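Local atomic coordinates of CofB (Escherichia coli, PDB entry 5AX6), a protein that serves as the minor pilin of the CFA/III type IVb pilus in human enterotoxigenic Escherichia coli, forming a homotrimer that probably acts in pilus assembly. Residues I381-Q386 / V480-W485; A403-I408 / T442-N447; Y454-M459 / Y472-F477. All coordinates share one frame; numbering follows the deposited sequence.

Interaction 1. Residues I381-Q386 / V480-W485; sequences IELNVQ and VNITTW
Ile381 is the main bump on its strand, and its two branches settle against different knobs of segment 480-485. Its first torsion (chi1 -62°) sends CG2 anti to the backbone N and CG1 anti to the carbonyl carbon, which splits the side chain between two neighbours. The long branch runs past Val480 in the opposite sense, CD1 lying 4.0 Å from Val480 CG2. The short branch meets Ile482 tip to tip, Ile381 CG2 standing 4.0 Å from Ile482 CD1. Ile482 is itself forked: its CD1 end goes to Ile381, while its CG2 methyl faces Leu383, with 4.3 Å between Ile482 CG2 and Leu383 CD1. Ile482 thus sits in the dip between two successive inward-pointing residues of strand 381-384.

The two strands come from facing antiparallel sheets, so the contact lies in the core of a beta sandwich: strand 381-384 belongs to one sheet of the C-terminal domain and strand 478-487 to the other. The two short segments run nearly parallel, their axes 11.3 Å apart and 20° askew. Ile381 also rests on Ala352 of the next strand in the facing sheet, so the same hydrophobic layer continues there.

Beyond Leu383 the contact turns polar. Gln386 leans across, its chain bent at chi2 (-89°), and lays its amide beside Thr484, NE2 lying 3.9 Å from Thr484 CB. The same NE2 gives a weak, bent hydrogen bond to Trp485 O at 3.0 Å, with a second acceptor in Arg400 O. On the other side of the amide, OE1 accepts from the indole NE1 of Trp453. Buried as it is, this amide is therefore occupied at both ends, and these bonds fix its rotation. Met335 of the second subunit packs against both Gln386 and Thr484.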
ATOM      1  N   ILE A 381     -46.907   0.835   4.088  1.00 20.42           N
ATOM      2  CA  ILE A 381     -45.586   1.374   3.837  1.00 21.19           C
ATOM      3  C   ILE A 381     -44.916   0.498   2.790  1.00 21.59           C
ATOM      4  O   ILE A 381     -44.800  -0.713   2.956  1.00 23.26           O
ATOM      5  CB  ILE A 381     -44.729   1.444   5.138  1.00 19.25           C
ATOM      6  CG1 ILE A 381     -45.387   2.369   6.164  1.00 20.42           C
ATOM      7  CG2 ILE A 381     -43.292   1.915   4.803  1.00 20.51           C
ATOM      8  CD1 ILE A 381     -44.737   2.341   7.569  1.00 22.78           C
ATOM      9  N   GLU A 382     -44.509   1.095   1.678  1.00 21.47           N
ATOM     10  CA  GLU A 382     -43.888   0.305   0.629  1.00 24.35           C
ATOM     11  C   GLU A 382     -42.521   0.871   0.289  1.00 23.14           C
ATOM     12  O   GLU A 382     -42.357   2.083   0.189  1.00 26.85           O
ATOM     13  CB  GLU A 382     -44.780   0.253  -0.623  1.00 23.04           C
ATOM     14  CG  GLU A 382     -44.186  -0.607  -1.729  1.00 25.42           C
ATOM     15  CD  GLU A 382     -45.169  -0.916  -2.861  1.00 32.82           C
ATOM     16  OE1 GLU A 382     -46.398  -0.796  -2.649  1.00 32.84           O
ATOM     17  OE2 GLU A 382     -44.698  -1.287  -3.961  1.00 31.28           O
ATOM     18  N   LEU A 383     -41.546  -0.010   0.123  1.00 22.82           N
ATOM     19  CA  LEU A 383     -40.168   0.400  -0.146  1.00 25.76           C
ATOM     20  C   LEU A 383     -39.587  -0.499  -1.221  1.00 23.57           C
ATOM     21  O   LEU A 383     -39.990  -1.646  -1.343  1.00 25.10           O
ATOM     22  CB  LEU A 383     -39.313   0.313   1.130  1.00 22.51           C
ATOM     23  CG  LEU A 383     -39.703   1.166   2.342  1.00 20.91           C
ATOM     24  CD1 LEU A 383     -38.869   0.771   3.565  1.00 25.76           C
ATOM     25  CD2 LEU A 383     -39.522   2.643   2.030  1.00 23.01           C
ATOM     26  N   ASN A 384     -38.639   0.019  -1.997  1.00 21.16           N
ATOM     27  CA  ASN A 384     -37.893  -0.811  -2.931  1.00 22.53           C
ATOM     28  C   ASN A 384     -36.934  -1.726  -2.197  1.00 29.51           C
ATOM     29  O   ASN A 384     -36.282  -1.299  -1.246  1.00 26.04           O
ATOM     30  CB  ASN A 384     -37.118   0.061  -3.922  1.00 26.91           C
ATOM     31  CG  ASN A 384     -38.034   0.834  -4.842  1.00 35.02           C
ATOM     32  OD1 ASN A 384     -38.982   0.278  -5.387  1.00 36.48           O
ATOM     33  ND2 ASN A 384     -37.764   2.117  -5.012  1.00 34.96           N
ATOM     34  N   VAL A 385     -36.857  -2.983  -2.622  1.00 24.15           N
ATOM     35  CA  VAL A 385     -35.933  -3.927  -2.011  1.00 19.64           C
ATOM     36  C   VAL A 385     -34.512  -3.530  -2.391  1.00 27.31           C
ATOM     37  O   VAL A 385     -34.235  -3.200  -3.546  1.00 22.46           O
ATOM     38  CB  VAL A 385     -36.225  -5.389  -2.435  1.00 19.64           C
ATOM     39  CG1 VAL A 385     -35.171  -6.333  -1.856  1.00 27.17           C
ATOM     40  CG2 VAL A 385     -37.609  -5.804  -1.951  1.00 23.11           C
ATOM     41  N   GLN A 386     -33.621  -3.525  -1.408  1.00 24.14           N
ATOM     42  CA  GLN A 386     -32.253  -3.067  -1.632  1.00 20.73           C
ATOM     43  C   GLN A 386     -31.449  -4.106  -2.379  1.00 22.40           C
ATOM     44  O   GLN A 386     -31.782  -5.293  -2.355  1.00 25.44           O
ATOM     45  CB  GLN A 386     -31.567  -2.746  -0.297  1.00 22.40           C
ATOM     46  CG  GLN A 386     -31.439  -3.947   0.641  1.00 20.81           C
ATOM     47  CD  GLN A 386     -32.659  -4.131   1.557  1.00 25.46           C
ATOM     48  OE1 GLN A 386     -33.796  -3.885   1.160  1.00 22.73           O
ATOM     49  NE2 GLN A 386     -32.416  -4.571   2.782  1.00 17.72           N
ATOM     50  N   VAL A 480     -43.358   3.405  13.056  1.00 18.34           N
ATOM     51  CA  VAL A 480     -42.337   2.403  13.278  1.00 18.56           C
ATOM     52  C   VAL A 480     -40.971   2.933  12.891  1.00 16.89           C
ATOM     53  O   VAL A 480     -40.863   3.807  12.028  1.00 17.74           O
ATOM     54  CB  VAL A 480     -42.609   1.121  12.453  1.00 16.25           C
ATOM     55  CG1 VAL A 480     -43.794   0.353  13.021  1.00 17.04           C
ATOM     56  CG2 VAL A 480     -42.781   1.463  10.957  1.00 17.20           C
ATOM     57  N   ASN A 481     -39.942   2.395  13.536  1.00 17.14           N
ATOM     58  CA  ASN A 481     -38.580   2.500  13.041  1.00 16.51           C
ATOM     59  C   ASN A 481     -38.252   1.251  12.247  1.00 20.44           C
ATOM     60  O   ASN A 481     -38.305   0.143  12.787  1.00 16.85           O
ATOM     61  CB  ASN A 481     -37.595   2.690  14.201  1.00 18.89           C
ATOM     62  CG  ASN A 481     -37.812   4.013  14.918  1.00 21.31           C
ATOM     63  OD1 ASN A 481     -38.063   4.055  16.126  1.00 23.28           O
ATOM     64  ND2 ASN A 481     -37.736   5.090  14.170  1.00 20.11           N
ATOM     65  N   ILE A 482     -37.930   1.447  10.967  1.00 16.19           N
ATOM     66  CA  ILE A 482     -37.674   0.372  10.024  1.00 14.95           C
ATOM     67  C   ILE A 482     -36.182   0.223   9.898  1.00 16.25           C
ATOM     68  O   ILE A 482     -35.490   1.210   9.666  1.00 20.27           O
ATOM     69  CB  ILE A 482     -38.303   0.686   8.644  1.00 15.96           C
ATOM     70  CG1 ILE A 482     -39.831   0.665   8.764  1.00 19.88           C
ATOM     71  CG2 ILE A 482     -37.811  -0.284   7.570  1.00 16.48           C
ATOM     72  CD1 ILE A 482     -40.528   1.389   7.629  1.00 25.40           C
ATOM     73  N   THR A 483     -35.692  -0.998  10.095  1.00 14.91           N
ATOM     74  CA  THR A 483     -34.278  -1.315   9.935  1.00 17.38           C
ATOM     75  C   THR A 483     -34.108  -2.155   8.684  1.00 17.17           C
ATOM     76  O   THR A 483     -34.820  -3.138   8.508  1.00 18.37           O
ATOM     77  CB  THR A 483     -33.713  -2.110  11.145  1.00 17.57           C
ATOM     78  OG1 THR A 483     -34.035  -1.431  12.361  1.00 21.95           O
ATOM     79  CG2 THR A 483     -32.191  -2.257  11.026  1.00 19.71           C
ATOM     80  N   THR A 484     -33.167  -1.779   7.825  1.00 16.28           N
ATOM     81  CA  THR A 484     -32.901  -2.527   6.611  1.00 16.39           C
ATOM     82  C   THR A 484     -31.421  -2.887   6.548  1.00 18.32           C
ATOM     83  O   THR A 484     -30.565  -2.071   6.912  1.00 16.05           O
ATOM     84  CB  THR A 484     -33.292  -1.717   5.355  1.00 23.94           C
ATOM     85  OG1 THR A 484     -32.485  -0.531   5.260  1.00 17.60           O
ATOM     86  CG2 THR A 484     -34.766  -1.338   5.406  1.00 25.81           C
ATOM     87  N   TRP A 485     -31.114  -4.103   6.091  1.00 15.32           N
ATOM     88  CA  TRP A 485     -29.723  -4.537   6.003  1.00 16.93           C
ATOM     89  C   TRP A 485     -29.676  -5.775   5.111  1.00 16.93           C
ATOM     90  O   TRP A 485     -30.711  -6.216   4.627  1.00 21.09           O
ATOM     91  CB  TRP A 485     -29.132  -4.817   7.404  1.00 16.27           C
ATOM     92  CG  TRP A 485     -29.621  -6.067   8.119  1.00 15.68           C
ATOM     93  CD1 TRP A 485     -28.910  -7.222   8.312  1.00 14.47           C
ATOM     94  CD2 TRP A 485     -30.900  -6.273   8.755  1.00 15.18           C
ATOM     95  NE1 TRP A 485     -29.670  -8.127   9.017  1.00 16.15           N
ATOM     96  CE2 TRP A 485     -30.889  -7.576   9.296  1.00 15.40           C
ATOM     97  CE3 TRP A 485     -32.047  -5.483   8.919  1.00 17.53           C
ATOM     98  CZ2 TRP A 485     -31.985  -8.114   9.986  1.00 15.54           C
ATOM     99  CZ3 TRP A 485     -33.143  -6.027   9.601  1.00 17.26           C
ATOM    100  CH2 TRP A 485     -33.093  -7.329  10.129  1.00 15.63           C
TER

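Interaction 2. Residues A403-I408 / T442-N447; sequences ASIASI and TAIQVN
Thr442 offers a single methyl to two isoleucines that reach it from different directions. Ile405 comes head-on, its CD1 and Thr442 CG2 meeting tip to tip at 3.6 Å. Ile408 arrives at a slant, its CD1 also 3.6 Å from Thr442 CG2 and close to the beta carbon as well. The threonine can turn its methyl this way because OG1 lies anti to the backbone N (chi1 178°) and gives its polar side to Thr458 O, leaving CG2 for the apolar layer.

Ile444, the next inward residue of its strand, lies across Ile405 rather than against its end: Ile444 CD1 touches Ile405 CG1 at 3.9 Å. Its other branch points to the opposite end of the contact, CG2 approaching Ala403 CB at 4.3 Å.

The spacing of the inward residues on segment 403-408 is irregular, and a classic beta bulge accounts for it. Ala406 and Ser407 both face Ser479 on the neighbouring strand, so the extra residue brings Ile408, three positions after Ile405, back to the same face. Ser407 itself points elsewhere, its OG bonded to Ala406 O at 2.9 Å and to the backbone N of Ile444 in the second subunit.

The two strands run in roughly opposite directions, with 146° between them and 8.7 Å between their axes, as facing layers of the beta sandwich. Strand 398-409 is outermost within its chain in a sheet where 478-487 lies beside it, and strand 438-448 is paired with 452-463 in the other sheet. Met459 of 452-463 packs on Ile408, while antiparallel ladders from Thr442 to the third subunit and from Ile408 to the second carry the sheets across the trimer interfaces.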
ATOM      1  N   ALA A 403     -39.281  -4.029  11.571  1.00 17.33           N
ATOM      2  CA  ALA A 403     -39.994  -2.828  12.011  1.00 17.33           C
ATOM      3  C   ALA A 403     -40.226  -2.910  13.521  1.00 16.94           C
ATOM      4  O   ALA A 403     -40.697  -3.930  14.013  1.00 21.32           O
ATOM      5  CB  ALA A 403     -41.327  -2.682  11.266  1.00 20.17           C
ATOM      6  N   SER A 404     -39.848  -1.861  14.252  1.00 15.40           N
ATOM      7  CA  SER A 404     -40.072  -1.790  15.698  1.00 18.81           C
ATOM      8  C   SER A 404     -41.020  -0.636  15.992  1.00 18.47           C
ATOM      9  O   SER A 404     -40.980   0.383  15.302  1.00 17.83           O
ATOM     10  CB  SER A 404     -38.755  -1.591  16.455  1.00 18.55           C
ATOM     11  OG  SER A 404     -37.819  -2.605  16.136  1.00 26.60           O
ATOM     12  N   ILE A 405     -41.876  -0.782  17.000  1.00 15.11           N
ATOM     13  CA  ILE A 405     -42.853   0.255  17.282  1.00 16.48           C
ATOM     14  C   ILE A 405     -42.208   1.528  17.838  1.00 16.16           C
ATOM     15  O   ILE A 405     -41.404   1.471  18.774  1.00 17.86           O
ATOM     16  CB  ILE A 405     -43.919  -0.220  18.279  1.00 17.86           C
ATOM     17  CG1 ILE A 405     -44.611  -1.475  17.753  1.00 16.85           C
ATOM     18  CG2 ILE A 405     -44.911   0.919  18.531  1.00 15.55           C
ATOM     19  CD1 ILE A 405     -45.676  -2.030  18.692  1.00 21.92           C
ATOM     20  N   ALA A 406     -42.564   2.677  17.263  1.00 16.20           N
ATOM     21  CA  ALA A 406     -41.989   3.951  17.688  1.00 16.39           C
ATOM     22  C   ALA A 406     -43.000   4.824  18.436  1.00 25.95           C
ATOM     23  O   ALA A 406     -42.628   5.554  19.351  1.00 31.14           O
ATOM     24  CB  ALA A 406     -41.425   4.703  16.488  1.00 18.28           C
ATOM     25  N   SER A 407     -44.267   4.765  18.033  1.00 18.54           N
ATOM     26  CA  SER A 407     -45.371   5.410  18.773  1.00 17.15           C
ATOM     27  C   SER A 407     -46.658   4.678  18.436  1.00 18.15           C
ATOM     28  O   SER A 407     -46.802   4.187  17.326  1.00 18.17           O
ATOM     29  CB  SER A 407     -45.511   6.897  18.421  1.00 20.65           C
ATOM     30  OG  SER A 407     -44.556   7.681  19.113  1.00 19.73           O
ATOM     31  N   ILE A 408     -47.592   4.603  19.380  1.00 18.07           N
ATOM     32  CA  ILE A 408     -48.833   3.882  19.137  1.00 17.32           C
ATOM     33  C   ILE A 408     -49.887   4.338  20.129  1.00 20.42           C
ATOM     34  O   ILE A 408     -49.659   4.303  21.334  1.00 21.04           O
ATOM     35  CB  ILE A 408     -48.638   2.337  19.244  1.00 23.72           C
ATOM     36  CG1 ILE A 408     -49.960   1.603  18.997  1.00 19.70           C
ATOM     37  CG2 ILE A 408     -48.060   1.940  20.609  1.00 19.49           C
ATOM     38  CD1 ILE A 408     -49.828   0.066  19.046  1.00 23.64           C
ATOM     39  N   THR A 442     -51.080  -4.434  18.416  1.00 25.03           N
ATOM     40  CA  THR A 442     -50.910  -4.336  16.976  1.00 23.08           C
ATOM     41  C   THR A 442     -50.133  -5.526  16.436  1.00 23.84           C
ATOM     42  O   THR A 442     -49.202  -6.034  17.077  1.00 19.22           O
ATOM     43  CB  THR A 442     -50.190  -3.018  16.575  1.00 24.77           C
ATOM     44  OG1 THR A 442     -50.014  -2.982  15.153  1.00 23.31           O
ATOM     45  CG2 THR A 442     -48.823  -2.927  17.233  1.00 22.20           C
ATOM     46  N   ALA A 443     -50.541  -5.975  15.257  1.00 20.63           N
ATOM     47  CA  ALA A 443     -49.815  -6.984  14.517  1.00 18.46           C
ATOM     48  C   ALA A 443     -49.185  -6.319  13.306  1.00 21.73           C
ATOM     49  O   ALA A 443     -49.891  -5.785  12.449  1.00 22.05           O
ATOM     50  CB  ALA A 443     -50.750  -8.131  14.093  1.00 26.27           C
ATOM     51  N   ILE A 444     -47.856  -6.343  13.239  1.00 17.16           N
ATOM     52  CA  ILE A 444     -47.153  -5.704  12.139  1.00 18.94           C
ATOM     53  C   ILE A 444     -46.512  -6.783  11.284  1.00 19.41           C
ATOM     54  O   ILE A 444     -45.761  -7.621  11.776  1.00 18.84           O
ATOM     55  CB  ILE A 444     -46.098  -4.695  12.641  1.00 15.10           C
ATOM     56  CG1 ILE A 444     -46.804  -3.551  13.393  1.00 21.70           C
ATOM     57  CG2 ILE A 444     -45.322  -4.124  11.462  1.00 17.05           C
ATOM     58  CD1 ILE A 444     -45.900  -2.704  14.318  1.00 18.47           C
ATOM     59  N   GLN A 445     -46.842  -6.764  10.001  1.00 17.56           N
ATOM     60  CA  GLN A 445     -46.389  -7.786   9.072  1.00 18.07           C
ATOM     61  C   GLN A 445     -45.484  -7.174   8.018  1.00 18.77           C
ATOM     62  O   GLN A 445     -45.718  -6.050   7.567  1.00 18.61           O
ATOM     63  CB  GLN A 445     -47.592  -8.459   8.399  1.00 18.71           C
ATOM     64  CG  GLN A 445     -47.272  -9.697   7.558  1.00 18.44           C
ATOM     65  CD  GLN A 445     -48.545 -10.454   7.194  1.00 22.51           C
ATOM     66  OE1 GLN A 445     -49.222 -11.001   8.066  1.00 22.17           O
ATOM     67  NE2 GLN A 445     -48.885 -10.464   5.917  1.00 18.73           N
ATOM     68  N   VAL A 446     -44.455  -7.921   7.640  1.00 16.43           N
ATOM     69  CA  VAL A 446     -43.554  -7.518   6.580  1.00 15.61           C
ATOM     70  C   VAL A 446     -43.533  -8.605   5.535  1.00 15.57           C
ATOM     71  O   VAL A 446     -43.290  -9.770   5.858  1.00 18.65           O
ATOM     72  CB  VAL A 446     -42.119  -7.270   7.110  1.00 17.19           C
ATOM     73  CG1 VAL A 446     -41.133  -7.088   5.949  1.00 15.07           C
ATOM     74  CG2 VAL A 446     -42.113  -6.046   8.055  1.00 18.96           C
ATOM     75  N   ASN A 447     -43.764  -8.207   4.292  1.00 18.42           N
ATOM     76  CA  ASN A 447     -43.730  -9.103   3.149  1.00 19.02           C
ATOM     77  C   ASN A 447     -42.866  -8.515   2.046  1.00 19.07           C
ATOM     78  O   ASN A 447     -42.552  -7.331   2.072  1.00 18.92           O
ATOM     79  CB  ASN A 447     -45.146  -9.360   2.627  1.00 17.72           C
ATOM     80  CG  ASN A 447     -46.057  -9.928   3.698  1.00 20.30           C
ATOM     81  OD1 ASN A 447     -46.896  -9.217   4.268  1.00 19.89           O
ATOM     82  ND2 ASN A 447     -45.873 -11.206   3.999  1.00 17.50           N
TER

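Interaction 3. Residues Y454-M459 / Y472-F477; sequences YITATM and YLNPKF
Asn474 and Ala457 are joined by two hydrogen bonds. Asn474 N gives to Ala457 O at 2.8 Å and is nearly straight (174°), while Ala457 N gives to Asn474 OD1, also at 2.8 Å, approaching almost in line with the side-chain C=O. The asparagine carboxamide stands in for a backbone carbonyl where strand 468-473 ends, and its ND2 is held by Lys378 O. With an alanine in place of Asn474, Ala457 N would probably lose its acceptor and Lys378 O the amide it receives.

Two residues along, past the non-hydrogen-bonded Thr458-Leu473 pair, Met459 and Tyr472 form an antiparallel hydrogen-bonded pair, Met459 N to Tyr472 O at 2.9 Å and Tyr472 N to Met459 O at 2.7 Å. Met459 extends with CG anti to the backbone N (chi1 179°) and bends at chi3. Its CE reaches Pro475 CG at 3.6 Å, and its sulfur lies at the edge of the Phe477 ring, a Met-aromatic contact. Pro475 CB sits over one face of that ring, toward its rim.

The segments belong to the hairpin of strands 452-463 and 468-473; strand 438-448 flanks 452-463, with Ala457 on Ile444, and from the opposite sheet Val409 packs on Phe477.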
ATOM      1  N   TYR A 454     -43.339  -4.747   1.564  1.00 20.44           N
ATOM      2  CA  TYR A 454     -44.642  -4.265   2.004  1.00 18.45           C
ATOM      3  C   TYR A 454     -44.774  -4.364   3.505  1.00 18.10           C
ATOM      4  O   TYR A 454     -44.650  -5.446   4.059  1.00 21.47           O
ATOM      5  CB  TYR A 454     -45.771  -5.061   1.356  1.00 19.75           C
ATOM      6  CG  TYR A 454     -45.698  -5.090  -0.149  1.00 21.23           C
ATOM      7  CD1 TYR A 454     -46.237  -4.057  -0.909  1.00 24.43           C
ATOM      8  CD2 TYR A 454     -45.089  -6.147  -0.806  1.00 25.95           C
ATOM      9  CE1 TYR A 454     -46.168  -4.088  -2.304  1.00 23.16           C
ATOM     10  CE2 TYR A 454     -45.020  -6.183  -2.194  1.00 30.47           C
ATOM     11  CZ  TYR A 454     -45.564  -5.151  -2.928  1.00 28.42           C
ATOM     12  OH  TYR A 454     -45.500  -5.197  -4.302  1.00 29.70           O
ATOM     13  N   ILE A 455     -45.037  -3.236   4.156  1.00 17.21           N
ATOM     14  CA  ILE A 455     -45.211  -3.238   5.596  1.00 19.79           C
ATOM     15  C   ILE A 455     -46.629  -2.807   5.897  1.00 16.77           C
ATOM     16  O   ILE A 455     -47.069  -1.739   5.462  1.00 19.80           O
ATOM     17  CB  ILE A 455     -44.215  -2.304   6.327  1.00 17.86           C
ATOM     18  CG1 ILE A 455     -42.765  -2.673   5.981  1.00 22.01           C
ATOM     19  CG2 ILE A 455     -44.388  -2.447   7.830  1.00 17.75           C
ATOM     20  CD1 ILE A 455     -42.115  -1.801   4.919  1.00 31.08           C
ATOM     21  N   THR A 456     -47.350  -3.653   6.628  1.00 16.69           N
ATOM     22  CA  THR A 456     -48.741  -3.366   6.959  1.00 19.23           C
ATOM     23  C   THR A 456     -48.992  -3.695   8.408  1.00 20.15           C
ATOM     24  O   THR A 456     -48.171  -4.349   9.046  1.00 20.03           O
ATOM     25  CB  THR A 456     -49.713  -4.174   6.099  1.00 20.28           C
ATOM     26  OG1 THR A 456     -49.445  -5.574   6.287  1.00 22.27           O
ATOM     27  CG2 THR A 456     -49.549  -3.805   4.635  1.00 19.71           C
ATOM     28  N   ALA A 457     -50.132  -3.252   8.924  1.00 18.20           N
ATOM     29  CA  ALA A 457     -50.428  -3.416  10.337  1.00 21.14           C
ATOM     30  C   ALA A 457     -51.917  -3.386  10.611  1.00 20.93           C
ATOM     31  O   ALA A 457     -52.655  -2.616   9.988  1.00 22.33           O
ATOM     32  CB  ALA A 457     -49.729  -2.317  11.151  1.00 20.58           C
ATOM     33  N   THR A 458     -52.359  -4.207  11.556  1.00 19.53           N
ATOM     34  CA  THR A 458     -53.691  -4.018  12.125  1.00 20.70           C
ATOM     35  C   THR A 458     -53.539  -3.628  13.586  1.00 27.51           C
ATOM     36  O   THR A 458     -52.584  -4.041  14.243  1.00 26.23           O
ATOM     37  CB  THR A 458     -54.571  -5.286  12.010  1.00 23.54           C
ATOM     38  OG1 THR A 458     -53.925  -6.374  12.680  1.00 25.91           O
ATOM     39  CG2 THR A 458     -54.778  -5.654  10.551  1.00 25.72           C
ATOM     40  N   MET A 459     -54.478  -2.827  14.082  1.00 22.79           N
ATOM     41  CA  MET A 459     -54.519  -2.448  15.488  1.00 24.06           C
ATOM     42  C   MET A 459     -55.910  -2.716  16.041  1.00 25.69           C
ATOM     43  O   MET A 459     -56.899  -2.379  15.401  1.00 27.96           O
ATOM     44  CB  MET A 459     -54.173  -0.963  15.675  1.00 24.83           C
ATOM     45  CG  MET A 459     -54.217  -0.486  17.139  1.00 29.77           C
ATOM     46  SD  MET A 459     -54.055   1.312  17.316  1.00 31.60           S
ATOM     47  CE  MET A 459     -52.771   1.593  16.106  1.00 21.96           C
ATOM     48  N   TYR A 472     -58.247  -1.531  13.220  1.00 23.07           N
ATOM     49  CA  TYR A 472     -57.785  -0.514  12.288  1.00 23.47           C
ATOM     50  C   TYR A 472     -56.726  -1.087  11.345  1.00 26.73           C
ATOM     51  O   TYR A 472     -55.906  -1.925  11.758  1.00 25.96           O
ATOM     52  CB  TYR A 472     -57.193   0.690  13.035  1.00 25.92           C
ATOM     53  CG  TYR A 472     -58.126   1.433  13.968  1.00 28.96           C
ATOM     54  CD1 TYR A 472     -59.424   1.773  13.589  1.00 28.44           C
ATOM     55  CD2 TYR A 472     -57.688   1.826  15.231  1.00 24.18           C
ATOM     56  CE1 TYR A 472     -60.266   2.471  14.463  1.00 30.51           C
ATOM     57  CE2 TYR A 472     -58.508   2.510  16.101  1.00 21.93           C
ATOM     58  CZ  TYR A 472     -59.795   2.836  15.714  1.00 24.78           C
ATOM     59  OH  TYR A 472     -60.590   3.531  16.591  1.00 30.42           O
ATOM     60  N   LEU A 473     -56.739  -0.622  10.093  1.00 21.72           N
ATOM     61  CA  LEU A 473     -55.743  -0.992   9.094  1.00 24.00           C
ATOM     62  C   LEU A 473     -54.758   0.142   8.814  1.00 23.01           C
ATOM     63  O   LEU A 473     -55.168   1.255   8.506  1.00 22.36           O
ATOM     64  CB  LEU A 473     -56.427  -1.392   7.782  1.00 26.58           C
ATOM     65  CG  LEU A 473     -55.490  -1.680   6.609  1.00 26.93           C
ATOM     66  CD1 LEU A 473     -54.701  -2.962   6.863  1.00 25.91           C
ATOM     67  CD2 LEU A 473     -56.264  -1.775   5.293  1.00 29.74           C
ATOM     68  N   ASN A 474     -53.461  -0.147   8.906  1.00 22.69           N
ATOM     69  CA  ASN A 474     -52.413   0.813   8.551  1.00 22.82           C
ATOM     70  C   ASN A 474     -52.669   2.253   8.997  1.00 19.50           C
ATOM     71  O   ASN A 474     -52.717   3.161   8.165  1.00 23.10           O
ATOM     72  CB  ASN A 474     -52.196   0.809   7.038  1.00 24.62           C
ATOM     73  CG  ASN A 474     -51.840  -0.563   6.504  1.00 24.70           C
ATOM     74  OD1 ASN A 474     -51.224  -1.375   7.197  1.00 22.48           O
ATOM     75  ND2 ASN A 474     -52.237  -0.834   5.262  1.00 21.40           N
ATOM     76  N   PRO A 475     -52.828   2.468  10.304  1.00 21.96           N
ATOM     77  CA  PRO A 475     -53.239   3.769  10.847  1.00 21.60           C
ATOM     78  C   PRO A 475     -52.106   4.799  11.006  1.00 26.47           C
ATOM     79  O   PRO A 475     -50.980   4.437  11.350  1.00 21.20           O
ATOM     80  CB  PRO A 475     -53.813   3.407  12.217  1.00 21.84           C
ATOM     81  CG  PRO A 475     -53.147   2.143  12.598  1.00 22.93           C
ATOM     82  CD  PRO A 475     -52.708   1.435  11.349  1.00 22.63           C
ATOM     83  N   LYS A 476     -52.422   6.070  10.766  1.00 23.92           N
ATOM     84  CA  LYS A 476     -51.447   7.153  10.915  1.00 25.86           C
ATOM     85  C   LYS A 476     -51.028   7.347  12.365  1.00 22.15           C
ATOM     86  O   LYS A 476     -50.059   8.067  12.644  1.00 23.84           O
ATOM     87  CB  LYS A 476     -52.013   8.473  10.382  1.00 24.04           C
ATOM     88  CG  LYS A 476     -53.291   8.894  11.107  1.00 26.95           C
ATOM     89  CD  LYS A 476     -53.718  10.299  10.732  1.00 30.35           C
ATOM     90  CE  LYS A 476     -54.991  10.685  11.487  1.00 34.15           C
ATOM     91  NZ  LYS A 476     -55.575  11.963  11.006  1.00 38.71           N
ATOM     92  N   PHE A 477     -51.762   6.736  13.292  1.00 21.43           N
ATOM     93  CA  PHE A 477     -51.386   6.830  14.699  1.00 21.23           C
ATOM     94  C   PHE A 477     -50.660   5.569  15.176  1.00 23.05           C
ATOM     95  O   PHE A 477     -50.711   5.197  16.356  1.00 18.98           O
ATOM     96  CB  PHE A 477     -52.606   7.135  15.587  1.00 21.06           C
ATOM     97  CG  PHE A 477     -53.865   6.400  15.203  1.00 29.12           C
ATOM     98  CD1 PHE A 477     -54.107   5.116  15.673  1.00 24.73           C
ATOM     99  CD2 PHE A 477     -54.832   7.016  14.406  1.00 24.39           C
ATOM    100  CE1 PHE A 477     -55.289   4.443  15.338  1.00 24.14           C
ATOM    101  CE2 PHE A 477     -56.012   6.347  14.065  1.00 23.61           C
ATOM    102  CZ  PHE A 477     -56.235   5.066  14.535  1.00 24.34           C
TER

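In the fold
All three interactions lie in the C-terminal domain, far from the centre of this elongated chain. Interactions 1 and 2 join the two sheets of the sandwich through its interior, their centres about 12 Å apart; interaction 3 works largely within one sheet, about 8 Å from interaction 2 and 15 Å from interaction 1. Strand 452-463 links them, pairing with 381-384, 438-448 and 468-473, while 398-409 and 478-487 are neighbours in the opposite sheet. Along the chain, interaction 1 closes a long loop that contains the other two in series. Interactions 1 and 2 touch the second subunit and all three the third, so the domain core and the trimer interface are built from the same strands.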